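Local atomic coordinates of TfuA domain-containing protein (Methanosarcina acetivorans, PDB entry 6XP8), a protein that takes part in peptide backbone thioamidation, probably acting together with a YcaO enzyme. Residues V94-E99 with R200-L205; V126-I131 with P162-L167; N130-L135 with A151-A156; E146-A151 with G177-E182. All coordinates share one frame; numbering follows the deposited sequence.

Contact 1: V94-E99 with R200-L205; sequences VGKVYE and RQDAVL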
# COMPACT_ATOMS: atom_id res chain seq x y z
N VAL A 94 -1.98 -9.80 5.44
CA VAL A 94 -3.02 -9.14 6.24
C VAL A 94 -3.54 -7.90 5.52
O VAL A 94 -2.79 -7.25 4.78
CB VAL A 94 -2.58 -8.76 7.69
CG1 VAL A 94 -2.22 -9.99 8.52
CG2 VAL A 94 -1.42 -7.78 7.70
N GLY A 95 -4.81 -7.59 5.73
CA GLY A 95 -5.43 -6.38 5.20
C GLY A 95 -6.19 -6.59 3.90
O GLY A 95 -6.09 -7.65 3.28
N LYS A 96 -6.93 -5.56 3.50
CA LYS A 96 -7.82 -5.63 2.34
C LYS A 96 -7.09 -5.75 0.99
O LYS A 96 -7.54 -6.50 0.11
CB LYS A 96 -8.78 -4.43 2.32
CG LYS A 96 -9.68 -4.29 3.55
CD LYS A 96 -10.81 -5.31 3.62
CE LYS A 96 -11.83 -4.93 4.68
NZ LYS A 96 -12.76 -6.05 5.02
N VAL A 97 -5.97 -5.04 0.85
CA VAL A 97 -5.20 -5.07 -0.40
C VAL A 97 -4.70 -6.50 -0.66
O VAL A 97 -4.82 -7.00 -1.78
CB VAL A 97 -4.05 -4.02 -0.42
CG1 VAL A 97 -3.29 -4.07 -1.74
CG2 VAL A 97 -4.60 -2.61 -0.23
N TYR A 98 -4.18 -7.15 0.38
CA TYR A 98 -3.79 -8.55 0.31
C TYR A 98 -4.97 -9.45 -0.12
O TYR A 98 -4.82 -10.27 -1.03
CB TYR A 98 -3.22 -9.05 1.64
CG TYR A 98 -3.18 -10.56 1.74
CD1 TYR A 98 -2.31 -11.32 0.95
CD2 TYR A 98 -4.03 -11.24 2.63
CE1 TYR A 98 -2.28 -12.71 1.03
CE2 TYR A 98 -4.00 -12.62 2.73
CZ TYR A 98 -3.13 -13.35 1.93
OH TYR A 98 -3.11 -14.72 2.04
N GLU A 99 -6.11 -9.29 0.55
CA GLU A 99 -7.33 -10.04 0.24
C GLU A 99 -7.74 -9.90 -1.23
O GLU A 99 -8.05 -10.90 -1.88
CB GLU A 99 -8.47 -9.64 1.17
CG GLU A 99 -8.30 -10.13 2.60
CD GLU A 99 -9.20 -9.42 3.61
OE1 GLU A 99 -10.09 -8.63 3.22
OE2 GLU A 99 -9.00 -9.66 4.82
N ARG A 200 -2.93 2.91 4.47
CA ARG A 200 -2.58 3.24 5.86
C ARG A 200 -3.24 2.27 6.85
O ARG A 200 -2.60 1.82 7.80
CB ARG A 200 -2.99 4.67 6.20
CG ARG A 200 -2.58 5.12 7.59
CD ARG A 200 -3.10 6.52 7.90
NE ARG A 200 -2.55 7.00 9.17
CZ ARG A 200 -1.37 7.59 9.30
NH1 ARG A 200 -0.59 7.80 8.24
NH2 ARG A 200 -0.95 7.98 10.50
N GLN A 201 -4.51 1.94 6.61
CA GLN A 201 -5.24 1.05 7.51
C GLN A 201 -4.67 -0.35 7.45
O GLN A 201 -4.52 -1.00 8.49
CB GLN A 201 -6.74 1.06 7.22
CG GLN A 201 -7.38 2.39 7.61
CD GLN A 201 -8.85 2.49 7.27
OE1 GLN A 201 -9.27 2.11 6.17
NE2 GLN A 201 -9.65 3.01 8.20
N ASP A 202 -4.31 -0.80 6.25
CA ASP A 202 -3.66 -2.09 6.09
C ASP A 202 -2.28 -2.11 6.73
O ASP A 202 -1.90 -3.12 7.32
CB ASP A 202 -3.55 -2.47 4.62
CG ASP A 202 -4.81 -3.07 4.06
OD1 ASP A 202 -5.88 -3.05 4.73
OD2 ASP A 202 -4.72 -3.57 2.93
N ALA A 203 -1.54 -1.01 6.58
CA ALA A 203 -0.21 -0.85 7.19
C ALA A 203 -0.27 -1.02 8.71
O ALA A 203 0.55 -1.73 9.29
CB ALA A 203 0.42 0.49 6.82
N VAL A 204 -1.25 -0.38 9.34
CA VAL A 204 -1.50 -0.53 10.78
C VAL A 204 -1.78 -1.99 11.15
O VAL A 204 -1.24 -2.49 12.14
CB VAL A 204 -2.57 0.46 11.27
CG1 VAL A 204 -2.97 0.18 12.72
CG2 VAL A 204 -2.04 1.88 11.17
N LEU A 205 -2.57 -2.68 10.33
CA LEU A 205 -2.81 -4.12 10.52
C LEU A 205 -1.54 -4.96 10.47
O LEU A 205 -1.41 -5.91 11.24
CB LEU A 205 -3.87 -4.65 9.55
CG LEU A 205 -5.34 -4.24 9.74
CD1 LEU A 205 -6.18 -4.85 8.62
CD2 LEU A 205 -5.88 -4.65 11.10
O HOH W 1 -3.14 -5.65 2.64

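Contact 2: V126-I131 with P162-L167; sequences VPLVNI and PDRSYL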
# COMPACT_ATOMS: atom_id res chain seq x y z
N VAL A 126 -1.29 9.42 -5.31
CA VAL A 126 -2.30 8.63 -4.62
C VAL A 126 -2.36 7.22 -5.24
O VAL A 126 -2.46 7.11 -6.47
CB VAL A 126 -3.70 9.30 -4.70
CG1 VAL A 126 -4.74 8.50 -3.94
CG2 VAL A 126 -3.64 10.72 -4.16
N PRO A 127 -2.31 6.16 -4.41
CA PRO A 127 -2.41 4.81 -4.95
C PRO A 127 -3.82 4.53 -5.48
O PRO A 127 -4.80 5.03 -4.92
CB PRO A 127 -2.12 3.92 -3.74
CG PRO A 127 -2.54 4.74 -2.57
CD PRO A 127 -2.28 6.16 -2.93
N LEU A 128 -3.88 3.76 -6.55
CA LEU A 128 -5.15 3.38 -7.17
C LEU A 128 -6.13 2.72 -6.20
O LEU A 128 -7.32 3.00 -6.27
CB LEU A 128 -4.91 2.50 -8.40
CG LEU A 128 -6.08 2.14 -9.32
CD1 LEU A 128 -6.85 3.37 -9.81
CD2 LEU A 128 -5.54 1.35 -10.51
N VAL A 129 -5.63 1.86 -5.29
CA VAL A 129 -6.50 1.25 -4.26
C VAL A 129 -7.24 2.27 -3.38
O VAL A 129 -8.42 2.07 -3.09
CB VAL A 129 -5.79 0.17 -3.38
CG1 VAL A 129 -5.50 -1.08 -4.21
CG2 VAL A 129 -4.54 0.71 -2.71
N ASN A 130 -6.54 3.34 -2.98
CA ASN A 130 -7.15 4.46 -2.24
C ASN A 130 -8.19 5.19 -3.09
O ASN A 130 -9.24 5.58 -2.58
CB ASN A 130 -6.08 5.46 -1.75
CG ASN A 130 -5.33 5.00 -0.50
OD1 ASN A 130 -5.35 3.83 -0.12
ND2 ASN A 130 -4.62 5.93 0.12
N ILE A 131 -7.89 5.38 -4.38
CA ILE A 131 -8.83 6.02 -5.33
C ILE A 131 -10.10 5.18 -5.46
O ILE A 131 -11.21 5.72 -5.38
CB ILE A 131 -8.17 6.31 -6.71
CG1 ILE A 131 -7.06 7.36 -6.57
CG2 ILE A 131 -9.20 6.76 -7.74
CD1 ILE A 131 -6.05 7.39 -7.71
N PRO A 162 2.63 8.56 -11.15
CA PRO A 162 3.10 9.80 -10.51
C PRO A 162 2.18 11.01 -10.71
O PRO A 162 2.29 11.97 -9.96
CB PRO A 162 4.46 10.05 -11.18
CG PRO A 162 4.94 8.68 -11.50
CD PRO A 162 3.69 8.01 -12.03
N ASP A 163 1.28 10.93 -11.69
CA ASP A 163 0.28 11.98 -11.96
C ASP A 163 -1.10 11.71 -11.32
O ASP A 163 -2.02 12.53 -11.47
CB ASP A 163 0.11 12.18 -13.48
CG ASP A 163 1.38 12.66 -14.17
OD1 ASP A 163 2.31 13.15 -13.50
OD2 ASP A 163 1.43 12.53 -15.41
N ARG A 164 -1.24 10.57 -10.64
CA ARG A 164 -2.48 10.23 -9.93
C ARG A 164 -2.62 11.08 -8.67
O ARG A 164 -1.83 10.95 -7.73
CB ARG A 164 -2.53 8.74 -9.56
CG ARG A 164 -2.98 7.84 -10.69
CD ARG A 164 -2.90 6.37 -10.29
NE ARG A 164 -3.14 5.52 -11.45
CZ ARG A 164 -2.71 4.27 -11.61
NH1 ARG A 164 -1.98 3.67 -10.68
NH2 ARG A 164 -3.01 3.63 -12.73
N SER A 165 -3.60 11.98 -8.67
CA SER A 165 -3.96 12.77 -7.49
C SER A 165 -5.44 13.10 -7.58
O SER A 165 -6.02 13.08 -8.67
CB SER A 165 -3.13 14.06 -7.40
OG SER A 165 -3.48 14.99 -8.42
N TYR A 166 -6.05 13.41 -6.44
CA TYR A 166 -7.47 13.77 -6.41
C TYR A 166 -7.75 15.08 -7.14
O TYR A 166 -8.77 15.19 -7.83
CB TYR A 166 -8.00 13.79 -4.98
CG TYR A 166 -7.95 12.44 -4.31
CD1 TYR A 166 -8.71 11.36 -4.80
CD2 TYR A 166 -7.14 12.22 -3.19
CE1 TYR A 166 -8.66 10.11 -4.20
CE2 TYR A 166 -7.08 10.97 -2.58
CZ TYR A 166 -7.85 9.93 -3.08
OH TYR A 166 -7.80 8.68 -2.49
N LEU A 167 -6.85 16.05 -7.00
CA LEU A 167 -6.92 17.29 -7.76
C LEU A 167 -6.76 17.05 -9.26
O LEU A 167 -7.54 17.58 -10.05
CB LEU A 167 -5.91 18.33 -7.25
CG LEU A 167 -5.76 19.71 -7.91
CD1 LEU A 167 -7.06 20.43 -8.25
CD2 LEU A 167 -4.92 20.58 -6.99
O HOH W 2 -1.39 3.17 -7.95

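Contact 3: N130-L135 with A151-A156; sequences NIRETL and ALLDLA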
# COMPACT_ATOMS: atom_id res chain seq x y z
N ASN A 130 -6.54 3.34 -2.98
CA ASN A 130 -7.15 4.46 -2.24
C ASN A 130 -8.19 5.19 -3.09
O ASN A 130 -9.24 5.58 -2.58
CB ASN A 130 -6.08 5.46 -1.75
CG ASN A 130 -5.33 5.00 -0.50
OD1 ASN A 130 -5.35 3.83 -0.12
ND2 ASN A 130 -4.62 5.93 0.12
N ILE A 131 -7.89 5.38 -4.38
CA ILE A 131 -8.83 6.02 -5.33
C ILE A 131 -10.10 5.18 -5.46
O ILE A 131 -11.21 5.72 -5.38
CB ILE A 131 -8.17 6.31 -6.71
CG1 ILE A 131 -7.06 7.36 -6.57
CG2 ILE A 131 -9.20 6.76 -7.74
CD1 ILE A 131 -6.05 7.39 -7.71
N ARG A 132 -9.94 3.87 -5.61
CA ARG A 132 -11.06 2.92 -5.69
C ARG A 132 -12.00 3.06 -4.49
O ARG A 132 -13.21 3.24 -4.65
CB ARG A 132 -10.54 1.47 -5.78
CG ARG A 132 -9.89 1.10 -7.10
CD ARG A 132 -9.55 -0.39 -7.14
NE ARG A 132 -8.89 -0.80 -8.39
CZ ARG A 132 -9.50 -1.06 -9.54
NH1 ARG A 132 -10.83 -0.93 -9.67
NH2 ARG A 132 -8.78 -1.44 -10.60
N GLU A 133 -11.41 3.01 -3.29
CA GLU A 133 -12.17 3.06 -2.04
C GLU A 133 -12.78 4.43 -1.75
O GLU A 133 -13.88 4.52 -1.19
CB GLU A 133 -11.28 2.62 -0.88
CG GLU A 133 -11.01 1.12 -0.86
CD GLU A 133 -12.27 0.30 -0.69
OE1 GLU A 133 -12.84 0.31 0.42
OE2 GLU A 133 -12.70 -0.34 -1.67
N THR A 134 -12.06 5.49 -2.13
CA THR A 134 -12.52 6.86 -1.93
C THR A 134 -13.64 7.22 -2.91
O THR A 134 -14.62 7.85 -2.50
CB THR A 134 -11.35 7.87 -1.96
OG1 THR A 134 -10.41 7.52 -0.93
CG2 THR A 134 -11.81 9.30 -1.70
N LEU A 135 -13.52 6.79 -4.17
CA LEU A 135 -14.61 6.96 -5.14
C LEU A 135 -15.87 6.18 -4.77
O LEU A 135 -16.99 6.67 -5.00
CB LEU A 135 -14.17 6.63 -6.57
CG LEU A 135 -13.26 7.64 -7.29
CD1 LEU A 135 -12.85 7.10 -8.65
CD2 LEU A 135 -13.91 9.01 -7.44
N ALA A 151 -16.52 6.55 -14.84
CA ALA A 151 -15.70 7.36 -15.75
C ALA A 151 -14.42 7.83 -15.08
O ALA A 151 -13.34 7.75 -15.67
CB ALA A 151 -16.50 8.55 -16.29
N LEU A 152 -14.53 8.30 -13.83
CA LEU A 152 -13.37 8.78 -13.08
C LEU A 152 -12.43 7.65 -12.67
O LEU A 152 -11.21 7.84 -12.64
CB LEU A 152 -13.80 9.59 -11.86
CG LEU A 152 -14.42 10.96 -12.15
CD1 LEU A 152 -14.99 11.54 -10.87
CD2 LEU A 152 -13.45 11.93 -12.82
N LEU A 153 -12.99 6.49 -12.36
CA LEU A 153 -12.18 5.31 -12.05
C LEU A 153 -11.39 4.84 -13.27
O LEU A 153 -10.18 4.58 -13.17
CB LEU A 153 -13.04 4.19 -11.44
CG LEU A 153 -12.39 2.83 -11.17
CD1 LEU A 153 -11.18 2.92 -10.24
CD2 LEU A 153 -13.43 1.88 -10.61
N ASP A 154 -12.05 4.74 -14.43
CA ASP A 154 -11.37 4.44 -15.69
C ASP A 154 -10.25 5.44 -15.99
O ASP A 154 -9.16 5.05 -16.44
CB ASP A 154 -12.37 4.39 -16.85
CG ASP A 154 -11.70 4.15 -18.19
OD1 ASP A 154 -11.27 3.00 -18.45
OD2 ASP A 154 -11.59 5.11 -18.98
N LEU A 155 -10.52 6.73 -15.76
CA LEU A 155 -9.51 7.78 -15.94
C LEU A 155 -8.29 7.52 -15.04
O LEU A 155 -7.15 7.59 -15.51
CB LEU A 155 -10.09 9.18 -15.70
CG LEU A 155 -9.15 10.41 -15.81
CD1 LEU A 155 -8.43 10.49 -17.16
CD2 LEU A 155 -9.89 11.71 -15.53
N ALA A 156 -8.55 7.21 -13.77
CA ALA A 156 -7.48 6.95 -12.80
C ALA A 156 -6.61 5.75 -13.21
O ALA A 156 -5.38 5.84 -13.18
CB ALA A 156 -8.06 6.74 -11.41

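Contact 4: E146-A151 with G177-E182; sequences EKEHNA and GLIPKE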
# COMPACT_ATOMS: atom_id res chain seq x y z
N GLU A 146 -23.24 6.84 -10.62
CA GLU A 146 -22.54 5.62 -11.02
C GLU A 146 -21.73 5.84 -12.30
O GLU A 146 -20.59 5.36 -12.40
CB GLU A 146 -23.51 4.46 -11.15
CG GLU A 146 -22.98 3.17 -10.54
CD GLU A 146 -24.09 2.20 -10.16
OE1 GLU A 146 -24.11 1.75 -8.99
OE2 GLU A 146 -24.94 1.89 -11.02
N LYS A 147 -22.30 6.58 -13.26
CA LYS A 147 -21.62 6.93 -14.51
C LYS A 147 -20.35 7.74 -14.24
O LYS A 147 -19.30 7.46 -14.83
CB LYS A 147 -22.57 7.69 -15.46
CG LYS A 147 -22.04 7.90 -16.88
CD LYS A 147 -23.02 8.70 -17.73
CE LYS A 147 -22.40 9.16 -19.05
NZ LYS A 147 -22.36 8.08 -20.08
N GLU A 148 -20.46 8.72 -13.34
CA GLU A 148 -19.33 9.58 -12.94
C GLU A 148 -18.25 8.81 -12.19
O GLU A 148 -17.06 9.00 -12.45
CB GLU A 148 -19.83 10.76 -12.10
CG GLU A 148 -20.53 11.84 -12.91
CD GLU A 148 -21.44 12.74 -12.07
OE1 GLU A 148 -21.71 12.43 -10.89
OE2 GLU A 148 -21.89 13.76 -12.62
N HIS A 149 -18.68 7.95 -11.27
CA HIS A 149 -17.78 7.02 -10.57
C HIS A 149 -16.98 6.19 -11.56
O HIS A 149 -15.75 6.16 -11.49
CB HIS A 149 -18.57 6.11 -9.62
CG HIS A 149 -17.76 4.98 -9.06
ND1 HIS A 149 -17.59 3.78 -9.71
CD2 HIS A 149 -17.07 4.88 -7.90
CE1 HIS A 149 -16.83 2.99 -8.98
NE2 HIS A 149 -16.51 3.63 -7.87
N ASN A 150 -17.68 5.51 -12.47
CA ASN A 150 -17.05 4.62 -13.45
C ASN A 150 -16.11 5.35 -14.40
O ASN A 150 -15.04 4.83 -14.72
CB ASN A 150 -18.11 3.83 -14.23
CG ASN A 150 -18.94 2.91 -13.35
OD1 ASN A 150 -18.66 2.71 -12.16
ND2 ASN A 150 -19.98 2.32 -13.94
N ALA A 151 -16.52 6.55 -14.84
CA ALA A 151 -15.70 7.36 -15.75
C ALA A 151 -14.42 7.83 -15.08
O ALA A 151 -13.34 7.75 -15.67
CB ALA A 151 -16.50 8.55 -16.29
N GLY A 177 -15.14 16.26 -19.67
CA GLY A 177 -16.61 16.21 -19.58
C GLY A 177 -17.17 15.00 -18.86
O GLY A 177 -18.25 14.51 -19.19
N LEU A 178 -16.42 14.51 -17.87
CA LEU A 178 -16.80 13.33 -17.10
C LEU A 178 -17.61 13.66 -15.85
O LEU A 178 -18.28 12.79 -15.29
CB LEU A 178 -15.56 12.51 -16.72
CG LEU A 178 -14.53 12.13 -17.79
CD1 LEU A 178 -13.43 11.30 -17.13
CD2 LEU A 178 -15.14 11.37 -18.96
N ILE A 179 -17.56 14.93 -15.43
CA ILE A 179 -18.22 15.41 -14.21
C ILE A 179 -18.41 16.94 -14.33
O ILE A 179 -17.53 17.62 -14.87
CB ILE A 179 -17.41 15.01 -12.93
CG1 ILE A 179 -18.22 15.26 -11.64
CG2 ILE A 179 -16.02 15.65 -12.90
CD1 ILE A 179 -17.70 14.53 -10.41
N PRO A 180 -19.57 17.48 -13.87
CA PRO A 180 -19.68 18.94 -13.77
C PRO A 180 -18.62 19.51 -12.84
O PRO A 180 -18.28 18.87 -11.84
CB PRO A 180 -21.08 19.15 -13.18
CG PRO A 180 -21.85 17.95 -13.62
CD PRO A 180 -20.86 16.82 -13.58
N LYS A 181 -18.09 20.68 -13.19
CA LYS A 181 -16.98 21.27 -12.44
C LYS A 181 -17.31 21.64 -10.99
O LYS A 181 -16.46 21.48 -10.11
CB LYS A 181 -16.36 22.45 -13.21
CG LYS A 181 -15.50 21.98 -14.38
CD LYS A 181 -14.92 23.12 -15.20
CE LYS A 181 -14.31 22.57 -16.47
NZ LYS A 181 -13.98 23.62 -17.47
N GLU A 182 -18.53 22.10 -10.73
CA GLU A 182 -18.97 22.39 -9.36
C GLU A 182 -19.11 21.12 -8.53
O GLU A 182 -18.74 21.10 -7.35
CB GLU A 182 -20.27 23.20 -9.34
CG GLU A 182 -20.10 24.66 -9.76
CD GLU A 182 -19.23 25.45 -8.81
OE1 GLU A 182 -19.71 25.83 -7.72
OE2 GLU A 182 -18.05 25.71 -9.16

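Contact 1: V94-E99 with R200-L205
Asp-202 lays its carboxylate over the first turn of helix 96-102, overlapping the backbone from Gly-95 to Val-97 and gripping it with both oxygens. From Val-97 N to Asp-202 OD2 the bond is 2.8 Å long and nearly straight (168°), and it uses the syn lone pair of that oxygen. Lys-96 N reaches Asp-202 OD1 at 3.0 Å, also from the syn side but tilted 29° out of the carboxylate plane. The same OD2 accepts a water, which donates in addition to Val-94 O and accepts from Tyr-98 N; three successive N-H groups at the helix start are thus served, two directly and one through water. With chi1 at -82°, the CG of Asp-202 stands anti to its own carbonyl carbon, which carries the carboxylate across to this turn. Gly-95 holds the N-cap position and needs to be bare: its CA lies 3.4 Å from Asp-202 OD1, a side chain would collide with the carboxylate, and its positive phi favours glycine as well. Beside the polar grip, Leu-205 CD1 rests 3.8 Å from Gly-95 CA, and Val-94 CG2 meets the backbone of Leu-205. An alanine in place of Asp-202 would probably leave the N-H groups of Lys-96 and Val-97 without their acceptors and the helix start freer to shift. A carboxylate of helix 198-215 thus holds from outside the turn that leads from edge strand 92-93 into helix 96-102 in a Rossmann-like parallel sheet of order 2-1-3-4-5.

Contact 2: V126-I131 with P162-L167
Val-126 sets both its methyls against the same side of the Tyr-166 ring, toward CZ and CE2, where two helix starts meet, those of helices 128-140 and 166-175 in the helical part of the protein; Pro-127 and Ser-165 hold the N-cap positions. The tight part is here. Val-126 CG1, anti to the backbone N (chi1 -178°), comes within 3.5 Å of Tyr-166 CZ, while CG2 touches CE2, the two side chains crossing at about a right angle. Ile-131 slides past the tyrosine in the opposite direction, its CG1 4.0 Å from Tyr-166 CE1. The buried phenol oxygen is hydrogen-bonded to Glu-195 and Thr-134, and an alanine in place of Tyr-166 would probably open a gap beside Val-126 and Ile-131 and leave Glu-195 and Thr-134 without this hydroxyl partner. The backbones are joined by the bond from Val-126 N to Arg-164 O (2.9 Å). The looser side lies at Ser-165, which gives little to the contact and turns its side chain away to cap Gly-168 N in its own helix. Arg-164 runs back into the interior with an extended chain, where Asp-110 takes NH2 in a salt bridge and Ala-156 O takes NE. A water accepts from Leu-128 N and, weakly, from Arg-164 NH1. Leu-128 covers one face of the guanidinium, with CD2 displaced toward the rim and CB 3.9 Å from Arg-164 NH1.

Contact 3: N130-L135 with A151-A156
Segments 130-135 and 151-156 are single helical stretches that run almost exactly antiparallel, with 172° between their directions and 10.4 Å between their axes. The backbones come nearest at Arg-132 and Leu-153, whose CA atoms are 6.9 Å apart, and the side chains that fill the interval are aliphatic along most of its length. At one end Ile-131 CG2, the branch anti to the backbone N, meets the methyl of Ala-156, with 3.8 Å between Ile-131 CG2 and Ala-156 CB. At the other end Leu-135 sends CD1 into the angle between two successive residues, 3.8 Å from Leu-153 N and 4.2 Å from Leu-152 CB, so that one methyl touches both backbone and side chain of the partner helix. Helices 128-140 and 146-157 follow each other in the chain after a short turn, and the arrangement is a helical hairpin closed by apolar contacts. Leu-153 takes part on its partly exposed flank: CG is anti to the backbone N (chi1 174°), and the side chain crosses that of Arg-132. Leu-153 CD1 is 3.9 Å from Arg-132 CG and lies over one face of the guanidinium, where both leucine methyls approach NH1. The charged end of the arginine is engaged by Glu-111, which forms a salt bridge with NE and probably helps to fix the rotation of the group above the leucine. Within helix 128-140, Thr-134 OG1 bonds to Asn-130 O at 2.8 Å; that oxygen also takes Thr-134 N, on the opposite face of its carbonyl plane.

Contact 4: E146-A151 with G177-E182
Van der Waals contacts carry most of this junction, and the chief of them belong to Glu-148, which reaches with its chain extended beyond CG across the link that leads into helix 181-193. Its CG presses on the backbone, 3.4 Å from Leu-178 O, and the carboxylate ends beside the proline ring, with Glu-148 OE2 also 3.4 Å from Pro-180 CD. Ile-179 CG1 meets the carboxylate too, the two side chains crossing at about a right angle. The second group is mainly apolar: Ala-151 CB faces Leu-178 with 4.1 Å to Leu-178 CB, and the leucine also touches the backbone, its CD1 3.8 Å from Ala-151 O. Polar bonds are made with residues beyond the two segments or along one helix. Glu-148 OE1 accepts from Ser-145 N and forms a salt bridge with Lys-183, the latter tying helix 146-157 to the first turn of helix 181-193. On another side of the same helix, His-149 ND1 donates to Asn-150 OD1 at 2.9 Å, a nearly straight bond (167°) in the plane of the imidazole. Gly-177, with a positive phi in a Schellman motif, terminates helix 166-175, and Pro-180 at the N-cap position begins helix 181-193; the start of helix 146-157 thus packs on the connection between these two, while His-149 turns to helix 128-140.

The four contacts run from the parallel sheet out to the far end of the helical part. Contact 1 lies nearest the sheet; its centre is 18 Å from that of contact 2, yet Val-97 CG2 and Val-129 CG2 touch at 4.1 Å. Contacts 2 and 3 share Asn-130 and Ile-131 on helix 128-140, with centres only 8 Å apart; Leu-128 CD1 packs on Ala-156 CB at 3.9 Å between them. Contact 4 continues the series along helix 146-157, sharing Ala-151 with contact 3, and Leu-155 CD2 meets Leu-178 CD1 at 3.9 Å. Contacts 1 and 4, at the ends, are about 29 Å apart between centres.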